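Local coordinates for protein lectin (Cicer arietinum, PDB 3S18) that agglutinates red blood cells and probably binds complex sugars, as a seed albumin built on the four-bladed hemopexin-type beta-propeller fold, at residues K56-T61 with E80-R85; N23-L28 with P44-D49; E71-F76 with I86-H91; I120-R125 with D174-S179. All coordinates share one frame; numbering follows the deposited sequence.

Contact 1: K56-T61 with E80-R85. With NA (sodium ion), chain H.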
loop_
_atom_site.group_PDB
_atom_site.type_symbol
_atom_site.label_atom_id
_atom_site.label_comp_id
_atom_site.label_asym_id
_atom_site.label_seq_id
_atom_site.Cartn_x
_atom_site.Cartn_y
_atom_site.Cartn_z
ATOM N N LYS A 56 6.873 9.546 -2.137
ATOM C CA LYS A 56 6.366 9.183 -0.820
ATOM C C LYS A 56 5.187 8.206 -0.916
ATOM O O LYS A 56 4.154 8.386 -0.279
ATOM C CB LYS A 56 5.989 10.450 -0.032
ATOM C CG LYS A 56 7.146 11.453 0.213
ATOM C CD LYS A 56 8.447 10.774 0.560
ATOM C CE LYS A 56 8.357 10.015 1.868
ATOM N NZ LYS A 56 9.621 9.253 2.157
ATOM N N THR A 57 5.356 7.167 -1.725
ATOM C CA THR A 57 4.310 6.188 -1.950
ATOM C C THR A 57 4.948 4.823 -1.801
ATOM O O THR A 57 6.182 4.713 -1.771
ATOM C CB THR A 57 3.672 6.349 -3.367
ATOM O OG1 THR A 57 4.609 5.948 -4.377
ATOM C CG2 THR A 57 3.221 7.815 -3.612
ATOM N N ILE A 58 4.122 3.786 -1.676
ATOM C CA ILE A 58 4.629 2.414 -1.624
ATOM C C ILE A 58 5.443 2.040 -2.885
ATOM O O ILE A 58 6.388 1.244 -2.799
ATOM C CB ILE A 58 3.501 1.391 -1.364
ATOM C CG1 ILE A 58 2.500 1.374 -2.531
ATOM C CG2 ILE A 58 2.845 1.657 0.005
ATOM C CD1 ILE A 58 1.322 0.474 -2.360
ATOM N N PHE A 59 5.080 2.617 -4.035
ATOM C CA PHE A 59 5.825 2.422 -5.287
ATOM C C PHE A 59 7.219 2.998 -5.192
ATOM O O PHE A 59 8.154 2.403 -5.685
ATOM C CB PHE A 59 5.098 3.021 -6.502
ATOM C CG PHE A 59 3.653 2.644 -6.574
ATOM C CD1 PHE A 59 3.272 1.377 -7.007
ATOM C CD2 PHE A 59 2.673 3.548 -6.179
ATOM C CE1 PHE A 59 1.928 1.016 -7.045
ATOM C CE2 PHE A 59 1.327 3.201 -6.205
ATOM C CZ PHE A 59 0.950 1.922 -6.653
ATOM N N GLY A 60 7.364 4.151 -4.545
ATOM C CA GLY A 60 8.680 4.754 -4.355
ATOM C C GLY A 60 9.545 3.951 -3.406
ATOM O O GLY A 60 10.775 3.876 -3.568
ATOM N N THR A 61 8.907 3.352 -2.397
ATOM C CA THR A 61 9.633 2.539 -1.427
ATOM C C THR A 61 10.021 1.157 -1.975
ATOM O O THR A 61 11.151 0.727 -1.804
ATOM C CB THR A 61 8.819 2.351 -0.155
ATOM O OG1 THR A 61 8.388 3.629 0.304
ATOM C CG2 THR A 61 9.640 1.624 0.945
ATOM N N GLU A 80 2.007 -5.384 -5.450
ATOM C CA GLU A 80 1.111 -6.287 -4.706
ATOM C C GLU A 80 -0.351 -5.996 -5.068
ATOM O O GLU A 80 -0.664 -5.872 -6.256
ATOM C CB GLU A 80 1.420 -6.256 -3.197
ATOM C CG GLU A 80 2.888 -6.704 -2.914
ATOM C CD GLU A 80 3.257 -6.770 -1.443
ATOM O OE1 GLU A 80 2.454 -6.344 -0.575
ATOM O OE2 GLU A 80 4.368 -7.268 -1.157
ATOM N N ASN A 81 -1.236 -5.853 -4.090
ATOM C CA ASN A 81 -2.643 -5.628 -4.419
ATOM C C ASN A 81 -3.029 -4.187 -4.792
ATOM O O ASN A 81 -4.204 -3.899 -4.921
ATOM C CB ASN A 81 -3.595 -6.229 -3.341
ATOM C CG ASN A 81 -3.513 -5.519 -2.012
ATOM O OD1 ASN A 81 -2.711 -4.614 -1.856
ATOM N ND2 ASN A 81 -4.343 -5.931 -1.031
ATOM N N PHE A 82 -2.049 -3.300 -4.968
ATOM C CA PHE A 82 -2.317 -1.874 -5.225
ATOM C C PHE A 82 -1.892 -1.459 -6.614
ATOM O O PHE A 82 -0.975 -2.060 -7.189
ATOM C CB PHE A 82 -1.622 -0.967 -4.208
ATOM C CG PHE A 82 -2.119 -1.144 -2.811
ATOM C CD1 PHE A 82 -3.290 -0.520 -2.389
ATOM C CD2 PHE A 82 -1.423 -1.940 -1.908
ATOM C CE1 PHE A 82 -3.759 -0.693 -1.087
ATOM C CE2 PHE A 82 -1.887 -2.122 -0.598
ATOM C CZ PHE A 82 -3.053 -1.500 -0.193
ATOM N N CYS A 83 -2.562 -0.437 -7.159
ATOM C CA CYS A 83 -2.162 0.094 -8.475
ATOM C C CYS A 83 -2.488 1.561 -8.611
ATOM O O CYS A 83 -3.209 2.125 -7.786
ATOM C CB CYS A 83 -2.816 -0.690 -9.620
ATOM S SG CYS A 83 -4.602 -0.633 -9.575
ATOM N N ALA A 84 -1.953 2.181 -9.653
ATOM C CA ALA A 84 -2.265 3.575 -9.933
ATOM C C ALA A 84 -2.137 3.789 -11.419
ATOM O O ALA A 84 -1.427 3.056 -12.079
ATOM C CB ALA A 84 -1.307 4.521 -9.164
ATOM N N ARG A 85 -2.826 4.780 -11.961
ATOM C CA ARG A 85 -2.533 5.142 -13.326
ATOM C C ARG A 85 -1.783 6.434 -13.287
ATOM O O ARG A 85 -2.178 7.353 -12.568
ATOM C CB ARG A 85 -3.775 5.193 -14.219
ATOM C CG ARG A 85 -4.759 6.323 -14.034
ATOM C CD ARG A 85 -5.363 6.707 -15.404
ATOM N NE ARG A 85 -4.844 5.755 -16.375
ATOM C CZ ARG A 85 -3.568 5.707 -16.739
ATOM N NH1 ARG A 85 -2.720 6.599 -16.252
ATOM N NH2 ARG A 85 -3.150 4.798 -17.603
HETATM NA NA NA H . 0.808 -6.724 -8.672
#
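Phe-59 and Ile-58, in the first turn of helix 58-62, rest on strand 82-85 of a beta-propeller blade, a case in which a short helix packs on a blade through two apolar side chains. Phe-59 leaves the backbone with CB directed at the strand and CG anti to the carbonyl carbon (chi1 -48°), a setting that sends the ring down onto the chain. Its three outermost ring atoms read the strand in sequence. CE1 brings an edge to Phe-82 O at 4.2 Å, CZ lies 4.0 Å from Cys-83 C, and CE2 meets the methyl CB of Ala-84 at 4.2 Å. One face of the ring is filled from its own helix, with Ile-58 CG1 standing 4.1 Å above the plane of the Phe-59 ring, over its centre. Phe-59 also touches Pro-101, Ile-77 and Tyr-79 of the neighbouring strands. Just before the strand, Glu-80 O binds the sodium ion (3.0 Å), with Asp-65 and Ile-120 completing the site, while Glu-80 OE2 forms a salt bridge to Lys-103 of the second subunit. Ile-58 also packs on Phe-82 of that subunit; within the chain the two side chains cross at about a right angle, Ile-58 CD1 lying 3.7 Å from Phe-82 CD2.

Contact 2: N23-L28 with P44-D49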
loop_
_atom_site.group_PDB
_atom_site.type_symbol
_atom_site.label_atom_id
_atom_site.label_comp_id
_atom_site.label_asym_id
_atom_site.label_seq_id
_atom_site.Cartn_x
_atom_site.Cartn_y
_atom_site.Cartn_z
ATOM N N ASN A 23 13.797 -4.601 -8.907
ATOM C CA ASN A 23 13.723 -4.260 -7.492
ATOM C C ASN A 23 13.011 -2.906 -7.290
ATOM O O ASN A 23 11.870 -2.733 -7.722
ATOM C CB ASN A 23 15.122 -4.266 -6.854
ATOM C CG ASN A 23 15.815 -5.620 -6.972
ATOM O OD1 ASN A 23 15.164 -6.654 -7.119
ATOM N ND2 ASN A 23 17.143 -5.615 -6.885
ATOM N N ASP A 24 13.695 -1.950 -6.665
ATOM C CA ASP A 24 13.143 -0.624 -6.421
ATOM C C ASP A 24 13.720 0.421 -7.387
ATOM O O ASP A 24 13.584 1.630 -7.183
ATOM C CB ASP A 24 13.328 -0.224 -4.956
ATOM C CG ASP A 24 14.784 -0.260 -4.507
ATOM O OD1 ASP A 24 15.674 -0.680 -5.288
ATOM O OD2 ASP A 24 15.030 0.135 -3.354
ATOM N N LYS A 25 14.321 -0.062 -8.467
ATOM C CA LYS A 25 14.956 0.814 -9.444
ATOM C C LYS A 25 14.329 0.661 -10.835
ATOM O O LYS A 25 13.482 -0.206 -11.058
ATOM C CB LYS A 25 16.455 0.538 -9.485
ATOM C CG LYS A 25 17.129 0.853 -8.171
ATOM C CD LYS A 25 18.591 0.545 -8.210
ATOM C CE LYS A 25 19.143 0.447 -6.798
ATOM N NZ LYS A 25 20.626 0.558 -6.871
ATOM N N TYR A 26 14.724 1.509 -11.769
ATOM C CA TYR A 26 14.265 1.332 -13.131
ATOM C C TYR A 26 15.360 1.774 -14.095
ATOM O O TYR A 26 16.290 2.438 -13.695
ATOM C CB TYR A 26 12.953 2.096 -13.358
ATOM C CG TYR A 26 13.119 3.592 -13.485
ATOM C CD1 TYR A 26 13.219 4.408 -12.350
ATOM C CD2 TYR A 26 13.175 4.193 -14.739
ATOM C CE1 TYR A 26 13.379 5.788 -12.469
ATOM C CE2 TYR A 26 13.336 5.556 -14.869
ATOM C CZ TYR A 26 13.436 6.347 -13.734
ATOM O OH TYR A 26 13.591 7.695 -13.880
ATOM N N VAL A 27 15.264 1.355 -15.348
ATOM C CA VAL A 27 16.136 1.845 -16.410
ATOM C C VAL A 27 15.275 2.228 -17.597
ATOM O O VAL A 27 14.250 1.603 -17.863
ATOM C CB VAL A 27 17.229 0.806 -16.865
ATOM C CG1 VAL A 27 18.161 0.432 -15.726
ATOM C CG2 VAL A 27 16.617 -0.435 -17.456
ATOM N N LEU A 28 15.672 3.272 -18.299
ATOM C CA LEU A 28 15.048 3.599 -19.569
ATOM C C LEU A 28 15.972 3.135 -20.682
ATOM O O LEU A 28 17.141 3.526 -20.743
ATOM C CB LEU A 28 14.770 5.096 -19.677
ATOM C CG LEU A 28 14.439 5.664 -21.070
ATOM C CD1 LEU A 28 13.171 5.037 -21.662
ATOM C CD2 LEU A 28 14.329 7.194 -21.017
ATOM N N PRO A 44 20.566 2.720 -14.105
ATOM C CA PRO A 44 19.570 2.356 -13.096
ATOM C C PRO A 44 19.480 3.386 -11.966
ATOM O O PRO A 44 20.501 3.847 -11.458
ATOM C CB PRO A 44 20.092 1.027 -12.554
ATOM C CG PRO A 44 21.555 1.086 -12.768
ATOM C CD PRO A 44 21.737 1.825 -14.060
ATOM N N SER A 45 18.258 3.757 -11.601
ATOM C CA SER A 45 18.060 4.685 -10.506
ATOM C C SER A 45 16.812 4.332 -9.740
ATOM O O SER A 45 15.950 3.632 -10.254
ATOM C CB SER A 45 18.002 6.128 -11.022
ATOM O OG SER A 45 17.037 6.255 -12.031
ATOM N N PHE A 46 16.717 4.809 -8.502
ATOM C CA PHE A 46 15.552 4.517 -7.687
ATOM C C PHE A 46 14.305 5.114 -8.356
ATOM O O PHE A 46 14.362 6.212 -8.915
ATOM C CB PHE A 46 15.720 5.033 -6.248
ATOM C CG PHE A 46 16.807 4.331 -5.457
ATOM C CD1 PHE A 46 16.623 3.027 -4.987
ATOM C CD2 PHE A 46 18.005 4.990 -5.155
ATOM C CE1 PHE A 46 17.625 2.374 -4.242
ATOM C CE2 PHE A 46 19.018 4.353 -4.412
ATOM C CZ PHE A 46 18.831 3.041 -3.951
ATOM N N VAL A 47 13.197 4.374 -8.313
ATOM C CA VAL A 47 11.918 4.868 -8.797
ATOM C C VAL A 47 11.600 6.193 -8.105
ATOM O O VAL A 47 11.131 7.147 -8.741
ATOM C CB VAL A 47 10.766 3.822 -8.603
ATOM C CG1 VAL A 47 9.380 4.441 -8.873
ATOM C CG2 VAL A 47 10.987 2.601 -9.509
ATOM N N ARG A 48 11.897 6.265 -6.812
ATOM C CA ARG A 48 11.581 7.465 -6.040
ATOM C C ARG A 48 12.433 8.677 -6.445
ATOM O O ARG A 48 12.025 9.804 -6.214
ATOM C CB ARG A 48 11.682 7.197 -4.541
ATOM C CG ARG A 48 13.090 7.038 -4.023
ATOM C CD ARG A 48 13.079 6.668 -2.556
ATOM N NE ARG A 48 14.325 6.006 -2.175
ATOM C CZ ARG A 48 14.494 4.688 -2.122
ATOM N NH1 ARG A 48 13.488 3.863 -2.405
ATOM N NH2 ARG A 48 15.678 4.194 -1.771
ATOM N N ASP A 49 13.602 8.440 -7.041
ATOM C CA ASP A 49 14.444 9.523 -7.532
ATOM C C ASP A 49 13.981 10.007 -8.905
ATOM O O ASP A 49 13.934 11.205 -9.148
ATOM C CB ASP A 49 15.930 9.108 -7.616
ATOM C CG ASP A 49 16.572 8.902 -6.252
ATOM O OD1 ASP A 49 16.016 9.370 -5.227
ATOM O OD2 ASP A 49 17.652 8.263 -6.208
HETATM O O HOH W 1 12.583 3.518 -5.432
#
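Tyr-26 and Ser-45 form a hydrogen-bonded antiparallel pair at the outer strand of the first propeller blade, where strand 25-30 meets the strand leading into helix 47-50. Tyr-26 N donates to Ser-45 O at 2.9 Å, and Ser-45 N returns a bond to Tyr-26 O at 3.2 Å. The pairing then runs into the helix, because Val-47 N donates to Asp-24 O at 3.0 Å.

The side chains are arranged around this frame by their first torsions. Tyr-26 CG sits between its backbone N and carbonyl carbon (chi1 75°), which swings the ring along Ser-45 and the start of the helix. Its CE1 comes 3.7 Å from Ser-45 OG, while Phe-46 O and Val-47 CA lie at the ring edge. Asp-24 adopts the same kind of first torsion (57°), and its carboxylate runs beside Phe-46, pointing the same way, with the two planes 89° apart. OD2 of Asp-24 reaches CE1 of Phe-46 at 3.5 Å, at the ring edge. The extended Lys-25 chain also runs alongside Phe-46, touching it through CE. Over one face of the Phe-46 ring lies the guanidinium of Arg-48, whose NH1 bonds to Gly-60 O.

A water joins the strand end to the helix, donating to Asp-24 O at 2.8 Å and accepting from Arg-48 N at 3.1 Å. Asp-24 O thus accepts two bonds, one from Val-47 N and one from the water. The carboxylate and guanidinium stay beyond salt-bridge range; their opposite charges may still attract weakly, but direct bonding across the joint is carried by the backbone.

Contact 3: E71-F76 with I86-H91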
loop_
_atom_site.group_PDB
_atom_site.type_symbol
_atom_site.label_atom_id
_atom_site.label_comp_id
_atom_site.label_asym_id
_atom_site.label_seq_id
_atom_site.Cartn_x
_atom_site.Cartn_y
_atom_site.Cartn_z
ATOM N N GLU A 71 -2.347 4.648 -23.207
ATOM C CA GLU A 71 -2.388 5.576 -24.319
ATOM C C GLU A 71 -1.654 6.817 -23.934
ATOM O O GLU A 71 -1.520 7.125 -22.736
ATOM C CB GLU A 71 -3.818 5.976 -24.650
ATOM C CG GLU A 71 -4.057 6.034 -26.128
ATOM C CD GLU A 71 -4.148 4.641 -26.709
ATOM O OE1 GLU A 71 -4.907 3.842 -26.117
ATOM O OE2 GLU A 71 -3.459 4.352 -27.732
ATOM N N TYR A 72 -1.196 7.530 -24.960
ATOM C CA TYR A 72 -0.424 8.751 -24.810
ATOM C C TYR A 72 0.753 8.521 -23.868
ATOM O O TYR A 72 1.546 7.604 -24.099
ATOM C CB TYR A 72 -1.342 9.921 -24.438
ATOM C CG TYR A 72 -2.520 9.951 -25.394
ATOM C CD1 TYR A 72 -2.325 10.165 -26.752
ATOM C CD2 TYR A 72 -3.808 9.672 -24.952
ATOM C CE1 TYR A 72 -3.407 10.154 -27.653
ATOM C CE2 TYR A 72 -4.894 9.646 -25.829
ATOM C CZ TYR A 72 -4.693 9.894 -27.183
ATOM O OH TYR A 72 -5.771 9.887 -28.059
ATOM N N ASN A 73 0.864 9.314 -22.815
ATOM C CA ASN A 73 1.996 9.170 -21.910
ATOM C C ASN A 73 1.545 8.577 -20.583
ATOM O O ASN A 73 2.076 8.932 -19.525
ATOM C CB ASN A 73 2.715 10.521 -21.705
ATOM C CG ASN A 73 3.318 11.071 -23.001
ATOM O OD1 ASN A 73 3.739 10.314 -23.880
ATOM N ND2 ASN A 73 3.364 12.399 -23.116
ATOM N N GLU A 74 0.550 7.691 -20.646
ATOM C CA GLU A 74 -0.007 7.079 -19.436
ATOM C C GLU A 74 0.271 5.583 -19.347
ATOM O O GLU A 74 0.489 4.912 -20.370
ATOM C CB GLU A 74 -1.502 7.395 -19.299
ATOM C CG GLU A 74 -1.744 8.876 -19.387
ATOM C CD GLU A 74 -3.203 9.306 -19.437
ATOM O OE1 GLU A 74 -4.135 8.466 -19.444
ATOM O OE2 GLU A 74 -3.405 10.536 -19.457
ATOM N N ALA A 75 0.302 5.082 -18.113
ATOM C CA ALA A 75 0.532 3.669 -17.839
ATOM C C ALA A 75 -0.060 3.308 -16.489
ATOM O O ALA A 75 -0.092 4.135 -15.590
ATOM C CB ALA A 75 2.040 3.359 -17.844
ATOM N N PHE A 76 -0.522 2.076 -16.352
ATOM C CA PHE A 76 -0.915 1.548 -15.047
ATOM C C PHE A 76 0.306 0.910 -14.430
ATOM O O PHE A 76 1.049 0.224 -15.112
ATOM C CB PHE A 76 -1.995 0.475 -15.186
ATOM C CG PHE A 76 -3.386 1.010 -15.255
ATOM C CD1 PHE A 76 -4.050 1.405 -14.106
ATOM C CD2 PHE A 76 -4.037 1.107 -16.456
ATOM C CE1 PHE A 76 -5.341 1.891 -14.166
ATOM C CE2 PHE A 76 -5.321 1.608 -16.526
ATOM C CZ PHE A 76 -5.977 1.990 -15.383
ATOM N N ILE A 86 -0.666 6.473 -13.992
ATOM C CA ILE A 86 0.228 7.635 -13.946
ATOM C C ILE A 86 0.460 8.207 -15.332
ATOM O O ILE A 86 0.216 7.553 -16.339
ATOM C CB ILE A 86 1.607 7.300 -13.303
ATOM C CG1 ILE A 86 2.412 6.356 -14.211
ATOM C CG2 ILE A 86 1.405 6.716 -11.900
ATOM C CD1 ILE A 86 3.813 6.010 -13.709
ATOM N N ASP A 87 0.885 9.456 -15.362
ATOM C CA ASP A 87 1.472 10.048 -16.554
ATOM C C ASP A 87 2.973 9.996 -16.331
ATOM O O ASP A 87 3.486 10.638 -15.430
ATOM C CB ASP A 87 0.985 11.487 -16.700
ATOM C CG ASP A 87 1.493 12.170 -17.978
ATOM O OD1 ASP A 87 2.648 11.936 -18.405
ATOM O OD2 ASP A 87 0.732 12.981 -18.536
ATOM N N TYR A 88 3.690 9.215 -17.127
ATOM C CA TYR A 88 5.128 9.052 -16.882
ATOM C C TYR A 88 5.996 10.127 -17.545
ATOM O O TYR A 88 7.220 10.081 -17.438
ATOM C CB TYR A 88 5.606 7.638 -17.248
ATOM C CG TYR A 88 5.317 7.246 -18.668
ATOM C CD1 TYR A 88 4.180 6.512 -18.982
ATOM C CD2 TYR A 88 6.179 7.605 -19.699
ATOM C CE1 TYR A 88 3.901 6.146 -20.294
ATOM C CE2 TYR A 88 5.898 7.266 -21.024
ATOM C CZ TYR A 88 4.764 6.529 -21.305
ATOM O OH TYR A 88 4.473 6.172 -22.587
ATOM N N ALA A 89 5.351 11.091 -18.207
ATOM C CA ALA A 89 6.023 12.264 -18.792
ATOM C C ALA A 89 7.456 11.951 -19.244
ATOM O O ALA A 89 8.428 12.314 -18.573
ATOM C CB ALA A 89 5.996 13.425 -17.822
ATOM N N PRO A 90 7.592 11.259 -20.386
ATOM C CA PRO A 90 8.912 10.784 -20.792
ATOM C C PRO A 90 9.903 11.924 -21.065
ATOM O O PRO A 90 9.568 12.878 -21.785
ATOM C CB PRO A 90 8.614 10.007 -22.074
ATOM C CG PRO A 90 7.376 10.653 -22.619
ATOM C CD PRO A 90 6.568 10.983 -21.404
ATOM N N HIS A 91 11.106 11.799 -20.488
ATOM C CA HIS A 91 12.222 12.744 -20.685
ATOM C C HIS A 91 12.008 14.093 -19.991
ATOM O O HIS A 91 12.471 15.137 -20.472
ATOM C CB HIS A 91 12.529 12.963 -22.176
ATOM C CG HIS A 91 13.157 11.781 -22.844
ATOM N ND1 HIS A 91 12.432 10.678 -23.241
ATOM C CD2 HIS A 91 14.442 11.524 -23.179
ATOM C CE1 HIS A 91 13.241 9.802 -23.810
ATOM N NE2 HIS A 91 14.466 10.291 -23.782
HETATM O O HOH W 2 1.626 5.085 -22.810
HETATM O O HOH W 3 3.179 13.610 -20.532
#
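Asn-73 O enters the strand pairing as an acceptor and also lies over one face of the Tyr-88 ring. Tyr-88 N donates to this oxygen at 2.9 Å, while the ring plane passes 3.2 Å beneath Asn-73 O, offset toward the rim. The first torsion of Tyr-88 (57°) folds the ring back under the neighbouring strand, CD1 touching Ala-75 CB at 4.0 Å. A water in plane at the ring edge accepts from Tyr-88 OH, which also bonds to Ser-13 N, and donates to Tyr-72 O and Glu-74 O. This is the tight side, extended by Phe-10 and Tyr-19. Ala-75 and Ile-86 exchange both backbone bonds, the one from Ile-86 N to Ala-75 O being nearly straight (175°).

The other side is looser. Asp-87 has CG anti to its backbone N (chi1 -177°), and OD1 accepts from Ala-89 N at 2.8 Å, an Asx turn where the chain leaves the strand. Another water bridges the same OD1 to Asn-73 ND2, accepting from the amide at 2.9 Å; Asn-73 OD1 bonds instead to Ser-13. Pro-90 crosses the Asn-73 side chain at about a right angle, Pro-90 CD lying 3.6 Å from Asn-73 CG.

A type II' turn from Glu-71 to Glu-74 delivers the chain into strand 74-79, and the whole forms the open end of the 74-79/82-87 hairpin at the middle of an antiparallel propeller blade.

Contact 4: I120-R125 with D174-S179. With CA (calcium ion), chain D.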
loop_
_atom_site.group_PDB
_atom_site.type_symbol
_atom_site.label_atom_id
_atom_site.label_comp_id
_atom_site.label_asym_id
_atom_site.label_seq_id
_atom_site.Cartn_x
_atom_site.Cartn_y
_atom_site.Cartn_z
ATOM N N ILE A 120 -0.559 -9.010 -9.712
ATOM C CA ILE A 120 -0.438 -9.449 -11.099
ATOM C C ILE A 120 1.060 -9.603 -11.441
ATOM O O ILE A 120 1.887 -8.779 -11.031
ATOM C CB ILE A 120 -1.173 -8.438 -12.057
ATOM C CG1 ILE A 120 -2.612 -8.224 -11.556
ATOM C CG2 ILE A 120 -1.161 -8.945 -13.528
ATOM C CD1 ILE A 120 -3.479 -7.216 -12.309
ATOM N N ASP A 121 1.412 -10.657 -12.184
ATOM C CA ASP A 121 2.829 -10.925 -12.531
ATOM C C ASP A 121 3.358 -10.005 -13.626
ATOM O O ASP A 121 4.443 -9.457 -13.500
ATOM C CB ASP A 121 3.034 -12.388 -12.972
ATOM C CG ASP A 121 2.886 -13.393 -11.837
ATOM O OD1 ASP A 121 3.049 -13.032 -10.655
ATOM O OD2 ASP A 121 2.585 -14.564 -12.132
ATOM N N ALA A 122 2.602 -9.853 -14.710
ATOM C CA ALA A 122 3.074 -9.153 -15.909
ATOM C C ALA A 122 1.868 -8.792 -16.716
ATOM O O ALA A 122 0.762 -9.320 -16.466
ATOM C CB ALA A 122 3.982 -10.054 -16.749
ATOM N N ALA A 123 2.072 -7.886 -17.670
ATOM C CA ALA A 123 1.014 -7.459 -18.567
ATOM C C ALA A 123 1.624 -6.855 -19.816
ATOM O O ALA A 123 2.748 -6.347 -19.792
ATOM C CB ALA A 123 0.107 -6.432 -17.885
ATOM N N PHE A 124 0.898 -6.906 -20.922
ATOM C CA PHE A 124 1.275 -6.060 -22.056
ATOM C C PHE A 124 0.071 -5.537 -22.814
ATOM O O PHE A 124 -0.994 -6.162 -22.814
ATOM C CB PHE A 124 2.337 -6.726 -22.955
ATOM C CG PHE A 124 1.837 -7.905 -23.747
ATOM C CD1 PHE A 124 1.928 -9.199 -23.231
ATOM C CD2 PHE A 124 1.284 -7.722 -25.024
ATOM C CE1 PHE A 124 1.462 -10.298 -23.975
ATOM C CE2 PHE A 124 0.833 -8.795 -25.767
ATOM C CZ PHE A 124 0.921 -10.096 -25.245
ATOM N N ARG A 125 0.271 -4.382 -23.455
ATOM C CA ARG A 125 -0.729 -3.700 -24.257
ATOM C C ARG A 125 -0.894 -4.355 -25.625
ATOM O O ARG A 125 0.070 -4.481 -26.387
ATOM C CB ARG A 125 -0.328 -2.226 -24.439
ATOM C CG ARG A 125 -1.280 -1.390 -25.342
ATOM C CD ARG A 125 -2.530 -0.927 -24.570
ATOM N NE ARG A 125 -3.184 0.219 -25.195
ATOM C CZ ARG A 125 -4.084 0.138 -26.179
ATOM N NH1 ARG A 125 -4.447 -1.038 -26.662
ATOM N NH2 ARG A 125 -4.618 1.239 -26.684
ATOM N N ASP A 174 7.510 -13.245 -15.505
ATOM C CA ASP A 174 7.866 -12.235 -14.515
ATOM C C ASP A 174 7.588 -10.802 -14.965
ATOM O O ASP A 174 7.294 -9.936 -14.150
ATOM C CB ASP A 174 9.339 -12.387 -14.090
ATOM C CG ASP A 174 9.564 -13.552 -13.135
ATOM O OD1 ASP A 174 8.552 -14.029 -12.583
ATOM O OD2 ASP A 174 10.749 -13.989 -12.925
ATOM N N SER A 175 7.700 -10.548 -16.261
ATOM C CA SER A 175 7.429 -9.212 -16.792
ATOM C C SER A 175 7.268 -9.287 -18.283
ATOM O O SER A 175 7.618 -10.294 -18.875
ATOM C CB SER A 175 8.545 -8.252 -16.459
ATOM O OG SER A 175 9.769 -8.804 -16.896
ATOM N N ALA A 176 6.734 -8.214 -18.870
ATOM C CA ALA A 176 6.474 -8.138 -20.308
ATOM C C ALA A 176 6.245 -6.700 -20.736
ATOM O O ALA A 176 5.870 -5.843 -19.916
ATOM C CB ALA A 176 5.242 -8.988 -20.686
ATOM N N PHE A 177 6.462 -6.450 -22.020
ATOM C CA PHE A 177 5.960 -5.245 -22.686
ATOM C C PHE A 177 5.743 -5.475 -24.193
ATOM O O PHE A 177 6.375 -6.346 -24.781
ATOM C CB PHE A 177 6.860 -4.030 -22.422
ATOM C CG PHE A 177 8.235 -4.111 -23.051
ATOM C CD1 PHE A 177 9.280 -4.751 -22.395
ATOM C CD2 PHE A 177 8.493 -3.503 -24.266
ATOM C CE1 PHE A 177 10.563 -4.804 -22.948
ATOM C CE2 PHE A 177 9.769 -3.558 -24.839
ATOM C CZ PHE A 177 10.808 -4.209 -24.176
ATOM N N ALA A 178 4.828 -4.713 -24.789
ATOM C CA ALA A 178 4.607 -4.730 -26.243
ATOM C C ALA A 178 5.723 -3.996 -26.967
ATOM O O ALA A 178 6.237 -2.979 -26.493
ATOM C CB ALA A 178 3.270 -4.101 -26.594
ATOM N N SER A 179 6.098 -4.514 -28.127
ATOM C CA SER A 179 7.082 -3.841 -28.949
ATOM C C SER A 179 6.428 -2.709 -29.754
ATOM O O SER A 179 5.200 -2.657 -29.897
ATOM C CB SER A 179 7.742 -4.839 -29.895
ATOM O OG SER A 179 8.577 -4.149 -30.807
HETATM CA CA CA D . 6.365 -8.975 -12.133
HETATM O O HOH W 4 5.057 -9.289 -10.172
HETATM O O HOH W 5 6.703 -10.973 -11.188
#
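The central channel of the hemopexin-type propeller holds a calcium ion where Asp-121 and Asp-174 come together, each just before the innermost strand of its blade. Asp-121 O and Asp-174 O each bind the calcium at 2.4 Å. They stand 3.0 Å apart, two carbonyl oxygens whose mutual repulsion is presumably offset by the shared cation. Asn-7 O and Asp-65 O, from the other two blades, bind it too, with two waters, so the metal gathers all four blades. Classic beta bulges, with Asp-121 and Ala-122 facing Phe-135 and Asp-174 and Ser-175 facing Phe-188, mark this end of both strands.

Beyond the ion, strands 122-125 and 175-178 run parallel, their axes 2° apart, and meet through alanines and Phe-124 rather than as a hydrogen-bonded pair. Ala-122 CB presses on Ser-175 CA at 3.5 Å. Phe-124 keeps CG between its backbone N and carbonyl carbon (chi1 70°), which takes the ring away from the facing strand toward Phe-198, while CD1 stays 4.2 Å from Ala-176 CB and CB 3.7 Å from Ala-178 N. The Arg-125 guanidinium turns away to a salt bridge with Glu-71, but the backbone remains in touch: Arg-125 O lies 3.2 Å from Ala-178 CB.

From the N terminus, contact 2 comes first, closing the loop between strand 25-30 and the strand that leads into helix 47-50 within the opening blade. Contact 1 follows in series, bringing strand 82-87 back against helix 58-62, and Gly-60 O joins Arg-48 NH1 to link the two. Contact 3 opens before contact 1 has closed, so these two cross; both use strand 82-87 of the second blade. Contact 2 also touches contact 3, through Leu-28 and His-91. Contact 4 spans the longest separation and joins the inner strands of the last two blades around the central channel. A salt bridge from Glu-71 to Arg-125 connects it to contact 3. None of the four nests inside another.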